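Local coordinates for biphenyl 2,3-Dioxygenase Beta Subunit (Sphingobium yanoikuyae, PDB 2GBW), which probably serves as the non-catalytic partner of a bacterial ring-hydroxylating dioxygenase, assembling with the catalytic subunit of an enzyme named for attacking biphenyl, at residues B[121-126]-B[135-140]; B[48-53]-B[68-73]; B[30-35]-B[83-88]. One frame throughout, in Å; residues are numbered along the deposited sequence.

Contact 1: residues B[121-126]-B[135-140]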
loop_
_atom_site.group_PDB
_atom_site.type_symbol
_atom_site.label_atom_id
_atom_site.label_comp_id
_atom_site.label_asym_id
_atom_site.label_seq_id
_atom_site.Cartn_x
_atom_site.Cartn_y
_atom_site.Cartn_z
ATOM N N ASN B 121 4.342 5.088 -24.723
ATOM C CA ASN B 121 4.141 4.601 -23.368
ATOM C C ASN B 121 3.182 5.569 -22.629
ATOM O O ASN B 121 3.331 6.823 -22.749
ATOM C CB ASN B 121 5.452 4.627 -22.564
ATOM C CG ASN B 121 6.454 3.592 -22.993
ATOM O OD1 ASN B 121 6.112 2.626 -23.683
ATOM N ND2 ASN B 121 7.694 3.757 -22.545
ATOM N N ILE B 122 2.225 5.027 -21.876
ATOM C CA ILE B 122 1.274 5.888 -21.199
ATOM C C ILE B 122 1.220 5.547 -19.752
ATOM O O ILE B 122 1.148 4.363 -19.396
ATOM C CB ILE B 122 -0.140 5.836 -21.798
ATOM C CG1 ILE B 122 -0.122 5.989 -23.295
ATOM C CG2 ILE B 122 -0.987 6.982 -21.246
ATOM C CD1 ILE B 122 -1.426 5.726 -23.947
ATOM N N LEU B 123 1.310 6.560 -18.919
ATOM C CA LEU B 123 1.090 6.437 -17.484
ATOM C C LEU B 123 -0.119 7.301 -17.128
ATOM O O LEU B 123 -0.158 8.497 -17.409
ATOM C CB LEU B 123 2.333 6.949 -16.715
ATOM C CG LEU B 123 2.296 7.024 -15.180
ATOM C CD1 LEU B 123 2.025 5.686 -14.503
ATOM C CD2 LEU B 123 3.640 7.644 -14.683
ATOM N N VAL B 124 -1.085 6.683 -16.464
ATOM C CA VAL B 124 -2.379 7.323 -16.165
ATOM C C VAL B 124 -2.578 7.302 -14.679
ATOM O O VAL B 124 -2.563 6.232 -14.070
ATOM C CB VAL B 124 -3.609 6.591 -16.795
ATOM C CG1 VAL B 124 -4.902 7.360 -16.424
ATOM C CG2 VAL B 124 -3.452 6.463 -18.323
ATOM N N TYR B 125 -2.654 8.488 -14.100
ATOM C CA TYR B 125 -2.912 8.683 -12.701
ATOM C C TYR B 125 -4.339 9.204 -12.518
ATOM O O TYR B 125 -4.702 10.230 -13.048
ATOM C CB TYR B 125 -1.949 9.726 -12.093
ATOM C CG TYR B 125 -0.938 9.179 -11.177
ATOM C CD1 TYR B 125 0.240 8.651 -11.669
ATOM C CD2 TYR B 125 -1.143 9.192 -9.821
ATOM C CE1 TYR B 125 1.177 8.110 -10.819
ATOM C CE2 TYR B 125 -0.206 8.692 -8.974
ATOM C CZ TYR B 125 0.950 8.140 -9.494
ATOM O OH TYR B 125 1.878 7.586 -8.649
ATOM N N ARG B 126 -5.090 8.524 -11.660
ATOM C CA ARG B 126 -6.480 8.849 -11.377
ATOM C C ARG B 126 -6.701 9.089 -9.891
ATOM O O ARG B 126 -6.181 8.336 -9.049
ATOM C CB ARG B 126 -7.414 7.721 -11.827
ATOM C CG ARG B 126 -7.235 7.234 -13.282
ATOM C CD ARG B 126 -8.139 6.017 -13.588
ATOM N NE ARG B 126 -9.535 6.359 -13.813
ATOM C CZ ARG B 126 -10.541 5.492 -13.931
ATOM N NH1 ARG B 126 -10.338 4.205 -13.673
ATOM N NH2 ARG B 126 -11.766 5.911 -14.205
ATOM N N VAL B 135 -3.353 3.886 -10.427
ATOM C CA VAL B 135 -2.316 4.167 -11.452
ATOM C C VAL B 135 -2.250 3.062 -12.466
ATOM O O VAL B 135 -2.253 1.886 -12.093
ATOM C CB VAL B 135 -0.966 4.319 -10.799
ATOM C CG1 VAL B 135 0.137 4.670 -11.909
ATOM C CG2 VAL B 135 -1.027 5.376 -9.681
ATOM N N HIS B 136 -2.165 3.412 -13.754
ATOM C CA HIS B 136 -2.133 2.413 -14.823
ATOM C C HIS B 136 -0.987 2.724 -15.757
ATOM O O HIS B 136 -0.685 3.896 -16.014
ATOM C CB HIS B 136 -3.427 2.409 -15.643
ATOM C CG HIS B 136 -4.649 2.135 -14.843
ATOM N ND1 HIS B 136 -5.163 0.860 -14.641
ATOM C CD2 HIS B 136 -5.446 2.982 -14.168
ATOM C CE1 HIS B 136 -6.263 0.964 -13.913
ATOM N NE2 HIS B 136 -6.420 2.227 -13.561
ATOM N N THR B 137 -0.353 1.688 -16.273
ATOM C CA THR B 137 0.588 1.845 -17.361
ATOM C C THR B 137 0.215 0.951 -18.493
ATOM O O THR B 137 -0.246 -0.193 -18.284
ATOM C CB THR B 137 2.043 1.652 -16.966
ATOM O OG1 THR B 137 2.249 0.319 -16.493
ATOM C CG2 THR B 137 2.400 2.639 -15.875
ATOM N N LEU B 138 0.376 1.527 -19.685
ATOM C CA LEU B 138 0.010 0.890 -20.955
ATOM C C LEU B 138 0.989 1.231 -22.088
ATOM O O LEU B 138 1.612 2.315 -22.089
ATOM C CB LEU B 138 -1.377 1.386 -21.446
ATOM C CG LEU B 138 -2.652 1.314 -20.610
ATOM C CD1 LEU B 138 -2.767 2.653 -19.875
ATOM C CD2 LEU B 138 -3.958 1.030 -21.439
ATOM N N GLY B 139 1.087 0.312 -23.043
ATOM C CA GLY B 139 1.666 0.595 -24.380
ATOM C C GLY B 139 0.503 0.919 -25.312
ATOM O O GLY B 139 -0.628 0.391 -25.205
ATOM N N ARG B 140 0.731 1.844 -26.209
ATOM C CA ARG B 140 -0.246 2.215 -27.182
ATOM C C ARG B 140 0.392 2.022 -28.572
ATOM O O ARG B 140 1.533 2.422 -28.808
ATOM C CB ARG B 140 -0.674 3.664 -26.977
ATOM C CG ARG B 140 -1.632 4.143 -28.058
ATOM C CD ARG B 140 -2.312 5.443 -27.696
ATOM N NE ARG B 140 -1.352 6.547 -27.613
ATOM C CZ ARG B 140 -1.651 7.781 -27.234
ATOM N NH1 ARG B 140 -2.886 8.104 -26.942
ATOM N NH2 ARG B 140 -0.697 8.712 -27.192
#
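Ile122 and Leu138 exchange two backbone hydrogen bonds, Ile122 N to Leu138 O (2.8 Å) and Leu138 N to Ile122 O (3.0 Å), and Val124 and His136 repeat the pattern. These are the hydrogen-bonded pairs of an antiparallel hairpin formed by strands 115-128 and 132-147. Between them, at the non-hydrogen-bonded pair Leu123-Thr137, CA-H groups also lean on carbonyls: Thr137 CA lies 3.3 Å from Ile122 O. Arg140 bridges to the C-terminal carboxylate of Cys174, and Ile122 CD1 lies over one face of the Arg140 guanidinium. Arg126 CD passes 4.1 Å from His136 CD2.

On the other face, valine's two methyls divide the work: Val135 CG2 covers the Tyr125 ring, 3.5 Å from its centroid, in a CH-pi contact, while Val135 CG1, anti to the backbone N (chi1 -178°), meets Leu123 CD1 at a tight 3.4 Å. This face meets neighbouring copies through packing and through Asn121, which hydrogen-bonds to Tyr101 of the second subunit. The first face holds His136, a zinc ligand seen in this protein, tied with Arg126 to Asp167; the bond from His136 NE2 to Asp167 OD2 fixes the rotation of the imidazole ring.

Contact 2: residues B[48-53]-B[68-73]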
loop_
_atom_site.group_PDB
_atom_site.type_symbol
_atom_site.label_atom_id
_atom_site.label_comp_id
_atom_site.label_asym_id
_atom_site.label_seq_id
_atom_site.Cartn_x
_atom_site.Cartn_y
_atom_site.Cartn_z
ATOM N N MET B 48 -8.517 -2.995 -26.798
ATOM C CA MET B 48 -7.727 -3.289 -25.579
ATOM C C MET B 48 -7.875 -4.787 -25.225
ATOM O O MET B 48 -8.786 -5.182 -24.500
ATOM C CB MET B 48 -8.157 -2.416 -24.397
ATOM C CG MET B 48 -7.302 -2.600 -23.066
ATOM S SD MET B 48 -7.987 -1.655 -21.688
ATOM C CE MET B 48 -7.507 0.034 -22.241
ATOM N N PRO B 49 -6.990 -5.636 -25.765
ATOM C CA PRO B 49 -7.108 -7.100 -25.595
ATOM C C PRO B 49 -6.877 -7.515 -24.208
ATOM O O PRO B 49 -6.212 -6.812 -23.462
ATOM C CB PRO B 49 -5.996 -7.675 -26.467
ATOM C CG PRO B 49 -5.367 -6.559 -27.117
ATOM C CD PRO B 49 -5.906 -5.265 -26.681
ATOM N N ILE B 50 -7.412 -8.688 -23.863
ATOM C CA ILE B 50 -7.065 -9.346 -22.583
ATOM C C ILE B 50 -5.928 -10.332 -22.890
ATOM O O ILE B 50 -6.098 -11.284 -23.645
ATOM C CB ILE B 50 -8.259 -10.075 -21.982
ATOM C CG1 ILE B 50 -9.337 -9.075 -21.573
ATOM C CG2 ILE B 50 -7.805 -10.908 -20.810
ATOM C CD1 ILE B 50 -10.673 -9.651 -21.671
ATOM N N TYR B 51 -4.752 -10.066 -22.323
ATOM C CA TYR B 51 -3.600 -10.944 -22.466
ATOM C C TYR B 51 -3.481 -11.855 -21.228
ATOM O O TYR B 51 -3.338 -11.397 -20.096
ATOM C CB TYR B 51 -2.334 -10.141 -22.567
ATOM C CG TYR B 51 -2.168 -9.469 -23.895
ATOM C CD1 TYR B 51 -1.624 -10.148 -24.963
ATOM C CD2 TYR B 51 -2.543 -8.152 -24.060
ATOM C CE1 TYR B 51 -1.458 -9.511 -26.179
ATOM C CE2 TYR B 51 -2.388 -7.525 -25.254
ATOM C CZ TYR B 51 -1.878 -8.191 -26.299
ATOM O OH TYR B 51 -1.711 -7.517 -27.515
ATOM N N GLU B 52 -3.483 -13.144 -21.442
ATOM C CA GLU B 52 -3.338 -14.019 -20.306
ATOM C C GLU B 52 -1.839 -14.303 -20.067
ATOM O O GLU B 52 -0.969 -14.103 -20.941
ATOM C CB GLU B 52 -4.215 -15.268 -20.499
ATOM C CG GLU B 52 -3.715 -16.189 -21.527
ATOM C CD GLU B 52 -4.583 -17.406 -21.698
ATOM O OE1 GLU B 52 -5.324 -17.755 -20.752
ATOM O OE2 GLU B 52 -4.501 -18.019 -22.775
ATOM N N GLN B 53 -1.529 -14.717 -18.849
ATOM C CA GLN B 53 -0.188 -15.186 -18.516
ATOM C C GLN B 53 -0.018 -16.636 -18.999
ATOM O O GLN B 53 -0.753 -17.547 -18.609
ATOM C CB GLN B 53 0.064 -15.106 -17.021
ATOM C CG GLN B 53 -0.012 -13.708 -16.400
ATOM C CD GLN B 53 1.098 -12.787 -16.882
ATOM O OE1 GLN B 53 1.545 -12.884 -18.012
ATOM N NE2 GLN B 53 1.542 -11.882 -16.023
ATOM N N ALA B 68 -11.666 -12.253 -26.526
ATOM C CA ALA B 68 -12.007 -11.337 -25.432
ATOM C C ALA B 68 -11.129 -10.065 -25.429
ATOM O O ALA B 68 -9.920 -10.085 -25.628
ATOM C CB ALA B 68 -11.913 -12.022 -24.079
ATOM N N ALA B 69 -11.788 -8.953 -25.224
ATOM C CA ALA B 69 -11.121 -7.685 -25.049
ATOM C C ALA B 69 -11.960 -6.758 -24.192
ATOM O O ALA B 69 -13.185 -6.787 -24.278
ATOM C CB ALA B 69 -10.909 -7.061 -26.418
ATOM N N ILE B 70 -11.281 -5.898 -23.435
ATOM C CA ILE B 70 -11.930 -4.904 -22.540
ATOM C C ILE B 70 -12.579 -3.801 -23.376
ATOM O O ILE B 70 -13.703 -3.369 -23.095
ATOM C CB ILE B 70 -10.933 -4.347 -21.503
ATOM C CG1 ILE B 70 -10.465 -5.515 -20.593
ATOM C CG2 ILE B 70 -11.582 -3.228 -20.629
ATOM C CD1 ILE B 70 -9.119 -5.226 -19.895
ATOM N N TYR B 71 -11.885 -3.383 -24.425
ATOM C CA TYR B 71 -12.472 -2.566 -25.481
ATOM C C TYR B 71 -12.315 -3.260 -26.843
ATOM O O TYR B 71 -11.272 -3.829 -27.159
ATOM C CB TYR B 71 -11.785 -1.190 -25.578
ATOM C CG TYR B 71 -11.988 -0.216 -24.444
ATOM C CD1 TYR B 71 -11.294 -0.331 -23.229
ATOM C CD2 TYR B 71 -12.887 0.836 -24.567
ATOM C CE1 TYR B 71 -11.521 0.589 -22.192
ATOM C CE2 TYR B 71 -13.080 1.753 -23.557
ATOM C CZ TYR B 71 -12.382 1.626 -22.363
ATOM O OH TYR B 71 -12.604 2.563 -21.372
ATOM N N ASN B 72 -13.370 -3.214 -27.637
ATOM C CA ASN B 72 -13.373 -3.747 -28.977
ATOM C C ASN B 72 -14.468 -3.046 -29.778
ATOM O O ASN B 72 -15.512 -3.625 -30.084
ATOM C CB ASN B 72 -13.584 -5.255 -28.910
ATOM C CG ASN B 72 -13.031 -5.974 -30.085
ATOM O OD1 ASN B 72 -12.645 -5.373 -31.105
ATOM N ND2 ASN B 72 -13.041 -7.301 -29.986
ATOM N N ASP B 73 -14.189 -1.805 -30.167
ATOM C CA ASP B 73 -15.224 -0.863 -30.567
ATOM C C ASP B 73 -14.972 -0.271 -31.922
ATOM O O ASP B 73 -13.797 -0.023 -32.289
ATOM C CB ASP B 73 -15.281 0.307 -29.577
ATOM C CG ASP B 73 -15.728 -0.115 -28.165
ATOM O OD1 ASP B 73 -16.398 -1.151 -28.019
ATOM O OD2 ASP B 73 -15.354 0.597 -27.207
HETATM O O HOH W 1 -8.109 -12.346 -25.311
#
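Met48 lies alongside Tyr71, both side chains pointing the same way, and its SD comes to the ring edge, 3.9 Å from Tyr71 CD1. This is a Met-aromatic contact made at the rim, with the sulfur 77° off the ring normal. The long, unbranched methionine suits the place: CG is anti to the backbone N (chi1 -176°), and the bend at chi3 brings CE to the same CD1. Met48 SD also reaches Ile70 CB at 4.0 Å, so a single flexible side chain touches both neighbours. Leu158 and Leu160 of strand 150-160 pack against Met48, and Tyr71 OH is bonded to Leu170 O.

Ile70 and Tyr71 both face Met48, a classic beta bulge where strand 71-73, outermost in this chain's sheet, joins strand 44-49. Met48 N donates a nearly straight bond to Tyr71 O (2.9 Å), although it approaches tilted from the carbonyl plane; Ile70 N donates to Met48 O (2.8 Å) through a more bent N-H angle of 140°. Pro49, lacking an amide hydrogen, follows at a non-hydrogen-bonded position, its CA 4.1 Å from Ala69 CA, and the small methyl Ala69 CB comes 3.4 Å from Met48 O.

Beyond it the pairing slackens. Ile50 N reaches Ala68 O only in a weak bond of 3.4 Å, and a water donates to both Ile50 O and Ala68 O. Apolar contact persists here, with Ile50 CD1 3.6 Å from Ala68 CB, and an apolar side chain of another protein's chain packs on Ile50. From Tyr51 onward the segment 48-53 leaves its partner altogether, and Glu52 and Gln53 bond to neighbouring chains.

Contact 3: residues B[30-35]-B[83-88]; sequences GQYREW and ERLYSG
One face of the Tyr86 ring carries Arg33: its CD sits 3.9 Å from the ring centroid as a CH-pi contact, and the guanidinium continues across the same face in an off-centre cation-pi contact, CZ 4.0 Å from the centroid. The two planes are 31° apart, and Tyr86 CD2 lies over one face of the guanidinium. At the edge of the Tyr86 ring, in its plane, comes Tyr32 CB. The Tyr32 ring in turn meets Leu85 obliquely, Tyr32 CE2 to Leu85 CD1 at 3.5 Å.

Arginine suits this position because its long chain can lie on an aromatic face while its planar head still offers N-H groups to an acid. Extended from CG to NE, it meets Glu83 at about a right angle. Arg33 NE donates to the syn lone pair of Glu83 OE2 (3.2 Å), close to the guanidinium plane, and Arg33 NH2 makes a salt bridge of 2.9 Å to Glu83 OE1. The carboxylate, turned 45° from the guanidinium, is brought round by a bend at chi2 (-59°), and Ser87 OG adds a weak bond to Glu83 OE1. Tyrosine is apt as the partner of Arg33 because Tyr86 OH accepts from Arg33 N at 3.3 Å, fastening the ring to the first turn of helix 32-38.

Gly30 has the positive phi of a Schellman motif at the end of helix 10-28, and Gln31 is the N-cap of the next helix. The contact lies at the surface of the helical layer of an NTF2-like fold and joins this helix-to-helix corner to the C-terminal end of helix 75-84.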
loop_
_atom_site.group_PDB
_atom_site.type_symbol
_atom_site.label_atom_id
_atom_site.label_comp_id
_atom_site.label_asym_id
_atom_site.label_seq_id
_atom_site.Cartn_x
_atom_site.Cartn_y
_atom_site.Cartn_z
ATOM N N GLY B 30 -12.487 16.739 -20.139
ATOM C CA GLY B 30 -13.776 16.181 -20.445
ATOM C C GLY B 30 -14.364 16.572 -21.780
ATOM O O GLY B 30 -15.571 16.491 -21.934
ATOM N N GLN B 31 -13.523 17.005 -22.731
ATOM C CA GLN B 31 -13.987 17.359 -24.077
ATOM C C GLN B 31 -14.047 16.149 -25.017
ATOM O O GLN B 31 -13.463 16.160 -26.113
ATOM C CB GLN B 31 -13.114 18.481 -24.686
ATOM C CG GLN B 31 -13.079 19.726 -23.821
ATOM C CD GLN B 31 -12.324 20.832 -24.408
ATOM O OE1 GLN B 31 -12.763 21.452 -25.419
ATOM N NE2 GLN B 31 -11.187 21.182 -23.763
ATOM N N TYR B 32 -14.840 15.154 -24.652
ATOM C CA TYR B 32 -14.880 13.898 -25.380
ATOM C C TYR B 32 -15.522 13.975 -26.762
ATOM O O TYR B 32 -15.123 13.283 -27.678
ATOM C CB TYR B 32 -15.554 12.829 -24.527
ATOM C CG TYR B 32 -14.809 12.580 -23.243
ATOM C CD1 TYR B 32 -13.504 12.153 -23.273
ATOM C CD2 TYR B 32 -15.395 12.795 -22.013
ATOM C CE1 TYR B 32 -12.811 11.920 -22.136
ATOM C CE2 TYR B 32 -14.691 12.568 -20.856
ATOM C CZ TYR B 32 -13.394 12.134 -20.936
ATOM O OH TYR B 32 -12.649 11.893 -19.816
ATOM N N ARG B 33 -16.525 14.823 -26.904
ATOM C CA ARG B 33 -17.193 14.971 -28.185
ATOM C C ARG B 33 -16.277 15.614 -29.211
ATOM O O ARG B 33 -16.204 15.194 -30.351
ATOM C CB ARG B 33 -18.441 15.818 -28.016
ATOM C CG ARG B 33 -19.598 15.077 -27.422
ATOM C CD ARG B 33 -20.698 16.030 -27.059
ATOM N NE ARG B 33 -21.963 15.347 -26.847
ATOM C CZ ARG B 33 -22.939 15.838 -26.100
ATOM N NH1 ARG B 33 -22.776 17.005 -25.504
ATOM N NH2 ARG B 33 -24.067 15.167 -25.947
ATOM N N GLU B 34 -15.590 16.654 -28.777
ATOM C CA GLU B 34 -14.587 17.309 -29.582
ATOM C C GLU B 34 -13.465 16.352 -29.986
ATOM O O GLU B 34 -12.987 16.386 -31.107
ATOM C CB GLU B 34 -14.051 18.507 -28.812
ATOM C CG GLU B 34 -15.083 19.610 -28.636
ATOM C CD GLU B 34 -15.801 19.616 -27.284
ATOM O OE1 GLU B 34 -16.088 18.540 -26.709
ATOM O OE2 GLU B 34 -16.097 20.729 -26.805
ATOM N N TRP B 35 -13.069 15.481 -29.064
ATOM C CA TRP B 35 -12.121 14.413 -29.354
ATOM C C TRP B 35 -12.624 13.480 -30.444
ATOM O O TRP B 35 -11.944 13.240 -31.432
ATOM C CB TRP B 35 -11.805 13.623 -28.080
ATOM C CG TRP B 35 -10.958 12.422 -28.288
ATOM C CD1 TRP B 35 -9.653 12.402 -28.637
ATOM C CD2 TRP B 35 -11.355 11.057 -28.143
ATOM N NE1 TRP B 35 -9.208 11.115 -28.734
ATOM C CE2 TRP B 35 -10.236 10.268 -28.431
ATOM C CE3 TRP B 35 -12.550 10.427 -27.792
ATOM C CZ2 TRP B 35 -10.272 8.883 -28.378
ATOM C CZ3 TRP B 35 -12.584 9.059 -27.742
ATOM C CH2 TRP B 35 -11.457 8.299 -28.033
ATOM N N GLU B 83 -20.940 9.305 -24.578
ATOM C CA GLU B 83 -22.156 9.888 -23.972
ATOM C C GLU B 83 -22.443 9.497 -22.522
ATOM O O GLU B 83 -22.951 10.316 -21.755
ATOM C CB GLU B 83 -23.369 9.629 -24.840
ATOM C CG GLU B 83 -23.222 10.197 -26.255
ATOM C CD GLU B 83 -22.986 11.732 -26.307
ATOM O OE1 GLU B 83 -23.289 12.430 -25.308
ATOM O OE2 GLU B 83 -22.499 12.239 -27.353
ATOM N N ARG B 84 -22.109 8.283 -22.113
ATOM C CA ARG B 84 -22.236 7.928 -20.697
ATOM C C ARG B 84 -21.692 9.065 -19.840
ATOM O O ARG B 84 -22.231 9.367 -18.770
ATOM C CB ARG B 84 -21.469 6.646 -20.364
ATOM C CG ARG B 84 -21.566 6.217 -18.875
ATOM C CD ARG B 84 -20.798 4.942 -18.594
ATOM N NE ARG B 84 -20.695 4.708 -17.149
ATOM C CZ ARG B 84 -19.671 5.053 -16.364
ATOM N NH1 ARG B 84 -18.593 5.642 -16.856
ATOM N NH2 ARG B 84 -19.716 4.806 -15.052
ATOM N N LEU B 85 -20.644 9.737 -20.317
ATOM C CA LEU B 85 -20.088 10.821 -19.533
ATOM C C LEU B 85 -20.828 12.167 -19.778
ATOM O O LEU B 85 -20.460 13.169 -19.172
ATOM C CB LEU B 85 -18.579 10.917 -19.754
ATOM C CG LEU B 85 -17.790 9.609 -19.590
ATOM C CD1 LEU B 85 -16.502 9.660 -20.420
ATOM C CD2 LEU B 85 -17.493 9.296 -18.112
ATOM N N TYR B 86 -21.872 12.160 -20.628
ATOM C CA TYR B 86 -22.707 13.344 -20.966
ATOM C C TYR B 86 -24.189 13.122 -20.693
ATOM O O TYR B 86 -24.804 13.795 -19.855
ATOM C CB TYR B 86 -22.652 13.666 -22.453
ATOM C CG TYR B 86 -21.393 14.289 -22.902
ATOM C CD1 TYR B 86 -20.307 13.505 -23.218
ATOM C CD2 TYR B 86 -21.282 15.671 -23.029
ATOM C CE1 TYR B 86 -19.160 14.053 -23.645
ATOM C CE2 TYR B 86 -20.112 16.230 -23.442
ATOM C CZ TYR B 86 -19.050 15.409 -23.743
ATOM O OH TYR B 86 -17.871 15.940 -24.164
ATOM N N SER B 87 -24.750 12.165 -21.433
ATOM C CA SER B 87 -26.190 11.920 -21.485
ATOM C C SER B 87 -26.706 11.222 -20.218
ATOM O O SER B 87 -27.880 10.810 -20.143
ATOM C CB SER B 87 -26.530 11.130 -22.764
ATOM O OG SER B 87 -26.123 11.862 -23.924
ATOM N N GLY B 88 -25.833 11.126 -19.215
ATOM C CA GLY B 88 -26.177 10.531 -17.957
ATOM C C GLY B 88 -25.708 11.299 -16.753
ATOM O O GLY B 88 -24.576 11.816 -16.736
#

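How the contacts relate
Contacts 1 and 2 belong to one mixed sheet, with centres 16 Å apart, and they touch where Leu138 CD2 meets Met48 CE at 3.8 Å. Contact 1 joins strands well inside the sheet; contact 2 brings in the strand that is outermost on one side within this chain. Contact 3 lies among the helices, its centre 21 Å from that of contact 1 and 23 Å from that of contact 2, without touching either. The chain still links it to contact 2, since helix 75-84 follows strand 71-73. Among residues seen to bind zinc in this protein, contact 1 contains His136, whose side chain is about 8 Å from that of Met48, while that of His45 lies about 7 Å from Ala69's.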